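Local structure of surface-associated protein CshA (Streptococcus gordonii, 5L2D) at residues 73-77 and 78-82. The protein is a cell-wall-attached adhesin that binds host fibronectin through a catch-clamp mechanism, this construct being its non-repetitive domain 2. Numbering follows the deposited sequence.
Sequences KRVEG and TPTAN
The isopropyl group of Val75 lies over one face of the peptide that joins Thr80 to Ala81. Its CG2 methyl sits above the carbonyl, 3.4 Å from Thr80 C, while CG1 lies further along the same face, 3.7 Å from Ala81 CA. With chi1 at 86°, CG1 falls between the backbone N and the carbonyl carbon, and CG2 is turned toward Thr80. There CG2 also meets the Thr80 side chain, 3.6 Å from its CB. Thr83, just past the turn, also touches this valine, which is buried although the contact lies near the surface.

The second flat group is the peptide that follows Val75. Thr78 OG1 stands over one side of its plane and donates a hydrogen bond to Val75 O at 3.0 Å; the donor is 37° out of the carbonyl plane. Ala81 CB approaches that oxygen from the opposite side of the plane, at 3.6 Å. Thr78 OG1 has a second role: it accepts from Thr80 N at 3.1 Å along a nearly straight N-H...O line (169°). Together the two bonds restrain the rotation of the Thr78 side chain, and the CG2 branch comes to rest 3.3 Å from Glu76 O. Ala81 N to Thr78 O, at 2.9 Å, is the backbone hydrogen bond from the fourth residue to the first that closes the beta turn.

Two polar ends are held by another part of the chain: Thr80 OG1 by Asp226 OD2, and Arg74 NH1 by Lys229 O, each in a hydrogen bond. The chain leaves helical angles at Glu76 and reverses through Gly77, whose positive phi suits glycine. What results is an ST turn superposed on a type I beta turn, Thr78 to Ala81, folded back against the C-terminal end of helix 69-75 in CshA non-repetitive domain 2.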
loop_
_atom_site.group_PDB
_atom_site.type_symbol
_atom_site.label_atom_id
_atom_site.label_comp_id
_atom_site.label_asym_id
_atom_site.label_seq_id
_atom_site.Cartn_x
_atom_site.Cartn_y
_atom_site.Cartn_z
ATOM N N LYS A 73 17.716 -0.665 -0.848
ATOM C CA LYS A 73 18.672 0.353 -0.303
ATOM C C LYS A 73 18.737 0.252 1.221
ATOM O O LYS A 73 19.797 0.464 1.805
ATOM C CB LYS A 73 18.408 1.822 -0.759
ATOM N N ARG A 74 17.611 -0.097 1.852
ATOM C CA ARG A 74 17.500 -0.160 3.330
ATOM C C ARG A 74 18.303 -1.302 3.925
ATOM O O ARG A 74 18.924 -1.170 4.984
ATOM C CB ARG A 74 16.031 -0.333 3.772
ATOM C CG ARG A 74 15.246 0.964 3.969
ATOM C CD ARG A 74 13.736 0.732 3.967
ATOM N NE ARG A 74 12.959 1.975 3.998
ATOM C CZ ARG A 74 11.674 2.064 4.365
ATOM N NH1 ARG A 74 10.984 0.989 4.745
ATOM N NH2 ARG A 74 11.064 3.245 4.346
ATOM N N VAL A 75 18.280 -2.424 3.232
ATOM C CA VAL A 75 18.828 -3.638 3.739
ATOM C C VAL A 75 20.295 -3.827 3.268
ATOM O O VAL A 75 21.014 -4.708 3.735
ATOM C CB VAL A 75 17.896 -4.762 3.279
ATOM C CG1 VAL A 75 18.271 -5.249 1.898
ATOM C CG2 VAL A 75 17.897 -5.892 4.265
ATOM N N GLU A 76 20.727 -2.980 2.340
ATOM C CA GLU A 76 22.021 -3.116 1.683
ATOM C C GLU A 76 23.118 -2.824 2.662
ATOM O O GLU A 76 22.984 -1.912 3.475
ATOM C CB GLU A 76 22.108 -2.120 0.522
ATOM C CG GLU A 76 23.390 -2.107 -0.301
ATOM C CD GLU A 76 23.129 -1.539 -1.689
ATOM O OE1 GLU A 76 22.983 -2.341 -2.626
ATOM O OE2 GLU A 76 23.004 -0.302 -1.849
ATOM N N GLY A 77 24.205 -3.592 2.556
ATOM C CA GLY A 77 25.389 -3.419 3.401
ATOM C C GLY A 77 25.084 -3.649 4.865
ATOM O O GLY A 77 25.577 -2.913 5.719
ATOM N N THR A 78 24.240 -4.654 5.129
ATOM C CA THR A 78 23.867 -5.097 6.473
ATOM C C THR A 78 23.614 -6.597 6.385
ATOM O O THR A 78 23.255 -7.087 5.327
ATOM C CB THR A 78 22.532 -4.467 6.986
ATOM O OG1 THR A 78 21.425 -5.320 6.641
ATOM C CG2 THR A 78 22.286 -3.044 6.457
ATOM N N PRO A 79 23.746 -7.324 7.466
ATOM C CA PRO A 79 23.518 -8.768 7.445
ATOM C C PRO A 79 22.295 -9.279 6.696
ATOM O O PRO A 79 22.229 -10.467 6.465
ATOM C CB PRO A 79 23.336 -9.090 8.913
ATOM C CG PRO A 79 22.725 -7.863 9.463
ATOM C CD PRO A 79 23.438 -6.746 8.773
ATOM N N THR A 80 21.341 -8.441 6.341
ATOM C CA THR A 80 20.147 -8.931 5.639
ATOM C C THR A 80 20.016 -8.512 4.157
ATOM O O THR A 80 18.990 -8.760 3.535
ATOM C CB THR A 80 18.871 -8.636 6.459
ATOM O OG1 THR A 80 18.974 -7.367 7.126
ATOM C CG2 THR A 80 18.699 -9.704 7.496
ATOM N N ALA A 81 21.076 -7.934 3.590
ATOM C CA ALA A 81 21.137 -7.612 2.155
ATOM C C ALA A 81 20.576 -8.734 1.299
ATOM O O ALA A 81 19.696 -8.510 0.471
ATOM C CB ALA A 81 22.567 -7.317 1.735
ATOM N N ASN A 82 21.096 -9.940 1.524
ATOM C CA ASN A 82 20.697 -11.157 0.796
ATOM C C ASN A 82 19.182 -11.423 0.797
ATOM O O ASN A 82 18.680 -12.218 0.011
ATOM C CB ASN A 82 21.433 -12.369 1.387
ATOM C CG ASN A 82 21.176 -12.538 2.891
ATOM O OD1 ASN A 82 20.906 -11.567 3.608
ATOM N ND2 ASN A 82 21.258 -13.773 3.371
#